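Local coordinates for thioredoxin reductase (Clostridium acetobutylicum ATCC 824, PDB 6GNA), which probably reduces thioredoxin with electrons from ferredoxin rather than a pyridine nucleotide, passed through a bound FAD and a redox-active disulfide, at residues V150-E155 and V219-A224. Sequence-based numbering, arbitrary orientation.
Sequences VGYNKE and VLKDSA. With FAD (flavin-adenine dinucleotide), chain B.
Parallel strands 146-151 and 216-220 of a Rossmann-like sheet end side by side here, and the loops that leave them stay in touch through side chains. The amide of L220 gives a nearly linear hydrogen bond to V150 O (N to O 3.0 Å), and Y152 N returns one to L220 O. With CG of Y152 anti to its carbonyl carbon (chi1 -65°), the ring lies alongside the extended K221 chain; K221 CE sits over one face, 3.6 Å from the ring centroid in a CH-pi contact, and NZ adds a cation-pi interaction at 4.7 Å from the same centroid. A water joins Y152 OH to K221 NZ, which is also hydrogen-bonded to T117 OG1. Farther along, N153 ND2 donates an almost straight bond to the anti lone pair of D222 OD1 (3.0 Å), amide and carboxylate nearly coplanar, while N153 OD1 accepts from A156 N where helix 155-163 begins. The other oxygen, D222 OD2, accepts a weak hydrogen bond from FAD O2B (3.3 Å). Strand 146-151 thus turns into its helix as a Rossmann-like strand-turn-helix unit, while the loop after 216-220 reaches the FAD pocket, consistent with the two-domain architecture of thioredoxin reductases.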
loop_
_atom_site.group_PDB
_atom_site.type_symbol
_atom_site.label_atom_id
_atom_site.label_comp_id
_atom_site.label_asym_id
_atom_site.label_seq_id
_atom_site.Cartn_x
_atom_site.Cartn_y
_atom_site.Cartn_z
ATOM N N VAL A 150 10.276 -17.931 28.569
ATOM C CA VAL A 150 9.708 -18.675 27.452
ATOM C C VAL A 150 10.211 -17.964 26.199
ATOM O O VAL A 150 9.777 -16.859 25.869
ATOM C CB VAL A 150 8.183 -18.742 27.537
ATOM C CG1 VAL A 150 7.639 -19.634 26.453
ATOM C CG2 VAL A 150 7.759 -19.267 28.900
ATOM N N GLY A 151 11.180 -18.584 25.527
ATOM C CA GLY A 151 11.940 -17.929 24.471
ATOM C C GLY A 151 11.481 -18.375 23.094
ATOM O O GLY A 151 11.491 -19.563 22.781
ATOM N N TYR A 152 11.126 -17.400 22.263
ATOM C CA TYR A 152 10.666 -17.662 20.903
ATOM C C TYR A 152 11.691 -17.259 19.853
ATOM O O TYR A 152 11.447 -17.460 18.658
ATOM C CB TYR A 152 9.335 -16.938 20.647
ATOM C CG TYR A 152 8.172 -17.437 21.505
ATOM C CD1 TYR A 152 8.041 -17.051 22.838
ATOM C CD2 TYR A 152 7.197 -18.286 20.975
ATOM C CE1 TYR A 152 6.993 -17.509 23.626
ATOM C CE2 TYR A 152 6.141 -18.751 21.763
ATOM C CZ TYR A 152 6.052 -18.361 23.089
ATOM O OH TYR A 152 5.012 -18.793 23.889
ATOM N N ASN A 153 12.860 -16.759 20.256
ATOM C CA ASN A 153 13.887 -16.353 19.311
ATOM C C ASN A 153 15.237 -16.455 20.015
ATOM O O ASN A 153 15.315 -16.750 21.210
ATOM C CB ASN A 153 13.618 -14.952 18.755
ATOM C CG ASN A 153 13.544 -13.900 19.828
ATOM O OD1 ASN A 153 14.100 -14.042 20.921
ATOM N ND2 ASN A 153 12.846 -12.820 19.515
ATOM N N LYS A 154 16.309 -16.184 19.266
ATOM C CA LYS A 154 17.657 -16.341 19.809
ATOM C C LYS A 154 18.002 -15.269 20.846
ATOM O O LYS A 154 18.740 -15.544 21.799
ATOM C CB LYS A 154 18.703 -16.333 18.691
ATOM C CG LYS A 154 18.608 -17.499 17.698
ATOM C CD LYS A 154 18.881 -18.855 18.319
ATOM C CE LYS A 154 20.309 -19.031 18.765
ATOM N NZ LYS A 154 20.497 -20.391 19.327
ATOM N N GLU A 155 17.516 -14.039 20.656
ATOM C CA GLU A 155 17.786 -12.979 21.632
ATOM C C GLU A 155 17.341 -13.372 23.032
ATOM O O GLU A 155 17.954 -12.947 24.020
ATOM C CB GLU A 155 17.105 -11.683 21.191
ATOM C CG GLU A 155 17.623 -10.426 21.930
ATOM C CD GLU A 155 16.952 -10.158 23.260
ATOM O OE1 GLU A 155 15.833 -10.678 23.516
ATOM O OE2 GLU A 155 17.542 -9.390 24.055
ATOM N N VAL A 219 7.824 -13.695 28.491
ATOM C CA VAL A 219 7.443 -14.237 27.200
ATOM C C VAL A 219 8.174 -13.395 26.162
ATOM O O VAL A 219 7.840 -12.220 25.971
ATOM C CB VAL A 219 5.917 -14.160 27.049
ATOM C CG1 VAL A 219 5.493 -14.478 25.641
ATOM C CG2 VAL A 219 5.251 -15.092 28.068
ATOM N N LEU A 220 9.203 -13.965 25.525
ATOM C CA LEU A 220 10.148 -13.199 24.702
ATOM C C LEU A 220 10.027 -13.589 23.234
ATOM O O LEU A 220 10.557 -14.617 22.796
ATOM C CB LEU A 220 11.577 -13.353 25.201
ATOM C CG LEU A 220 11.833 -12.910 26.647
ATOM C CD1 LEU A 220 13.339 -12.950 26.889
ATOM C CD2 LEU A 220 11.250 -11.519 26.928
ATOM N N LYS A 221 9.399 -12.712 22.475
ATOM C CA LYS A 221 9.168 -12.884 21.054
ATOM C C LYS A 221 9.950 -11.790 20.320
ATOM O O LYS A 221 10.695 -11.014 20.926
ATOM C CB LYS A 221 7.655 -12.862 20.790
ATOM C CG LYS A 221 6.923 -14.026 21.461
ATOM C CD LYS A 221 5.407 -14.037 21.230
ATOM C CE LYS A 221 4.738 -15.132 22.054
ATOM N NZ LYS A 221 3.258 -15.258 21.873
ATOM N N ASP A 222 9.774 -11.707 18.998
ATOM C CA ASP A 222 10.531 -10.712 18.240
ATOM C C ASP A 222 10.190 -9.298 18.688
ATOM O O ASP A 222 11.030 -8.396 18.614
ATOM C CB ASP A 222 10.247 -10.849 16.749
ATOM C CG ASP A 222 10.951 -12.035 16.111
ATOM O OD1 ASP A 222 11.724 -12.766 16.783
ATOM O OD2 ASP A 222 10.764 -12.213 14.880
ATOM N N SER A 223 8.991 -9.127 19.206
ATOM C CA SER A 223 8.598 -7.840 19.716
ATOM C C SER A 223 7.510 -8.001 20.750
ATOM O O SER A 223 6.689 -8.901 20.660
ATOM C CB SER A 223 8.079 -6.956 18.574
ATOM O OG SER A 223 7.640 -5.697 19.045
ATOM N N ALA A 224 7.554 -7.168 21.775
ATOM C CA ALA A 224 6.454 -7.121 22.706
ATOM C C ALA A 224 5.181 -6.746 21.944
ATOM O O ALA A 224 5.252 -6.198 20.845
ATOM C CB ALA A 224 6.731 -6.053 23.756
HETATM P PA FAD B . 7.609 -9.005 8.867
HETATM O O1A FAD B . 7.824 -9.616 7.505
HETATM O O2A FAD B . 7.176 -9.888 10.011
HETATM O O5B FAD B . 8.954 -8.242 9.304
HETATM C C5B FAD B . 9.198 -7.950 10.674
HETATM C C4B FAD B . 10.695 -7.898 10.935
HETATM O O4B FAD B . 10.976 -6.912 11.929
HETATM C C3B FAD B . 11.206 -9.230 11.460
HETATM O O3B FAD B . 12.448 -9.571 10.840
HETATM C C2B FAD B . 11.400 -9.003 12.941
HETATM O O2B FAD B . 12.485 -9.768 13.471
HETATM C C1B FAD B . 11.664 -7.510 13.029
HETATM N N9A FAD B . 11.174 -6.963 14.312
HETATM C C8A FAD B . 9.917 -7.048 14.788
HETATM N N7A FAD B . 9.825 -6.436 15.996
HETATM C C5A FAD B . 11.041 -5.953 16.303
HETATM C C6A FAD B . 11.643 -5.203 17.426
HETATM N N6A FAD B . 10.902 -4.835 18.496
HETATM N N1A FAD B . 12.956 -4.899 17.343
HETATM C C2A FAD B . 13.713 -5.254 16.288
HETATM N N3A FAD B . 13.227 -5.934 15.237
HETATM C C4A FAD B . 11.927 -6.305 15.189
HETATM N N1 FAD B . 2.438 -12.574 1.570
HETATM C C2 FAD B . 2.191 -12.402 0.247
HETATM O O2 FAD B . 1.785 -11.288 -0.145
HETATM N N3 FAD B . 2.363 -13.376 -0.663
HETATM C C4 FAD B . 2.797 -14.595 -0.320
HETATM O O4 FAD B . 2.950 -15.485 -1.183
HETATM C C4X FAD B . 3.090 -14.869 1.107
HETATM N N5 FAD B . 3.530 -16.073 1.527
HETATM C C5X FAD B . 3.790 -16.297 2.834
HETATM C C6 FAD B . 4.242 -17.546 3.241
HETATM C C7 FAD B . 4.514 -17.787 4.582
HETATM C C7M FAD B . 5.003 -19.142 5.022
HETATM C C8 FAD B . 4.321 -16.708 5.585
HETATM C C8M FAD B . 4.613 -16.966 7.039
HETATM C C9 FAD B . 3.870 -15.459 5.181
HETATM C C9A FAD B . 3.598 -15.214 3.841
HETATM N N10 FAD B . 3.128 -13.951 3.426
HETATM C C10 FAD B . 2.887 -13.750 2.055
HETATM C "C1'" FAD B . 2.939 -12.863 4.388
HETATM C "C2'" FAD B . 4.074 -11.860 4.264
HETATM O "O2'" FAD B . 5.299 -12.526 4.584
HETATM C "C3'" FAD B . 3.867 -10.689 5.215
HETATM O "O3'" FAD B . 2.662 -9.999 4.878
HETATM C "C4'" FAD B . 5.039 -9.721 5.147
HETATM O "O4'" FAD B . 6.248 -10.408 5.490
HETATM C "C5'" FAD B . 4.821 -8.542 6.087
HETATM O "O5'" FAD B . 6.073 -7.905 6.302
HETATM P P FAD B . 6.295 -6.850 7.491
HETATM O O1P FAD B . 7.561 -6.082 7.203
HETATM O O2P FAD B . 5.021 -6.099 7.784
HETATM O O3P FAD B . 6.534 -7.806 8.768
HETATM O O HOH W 1 3.035 -16.499 24.355
#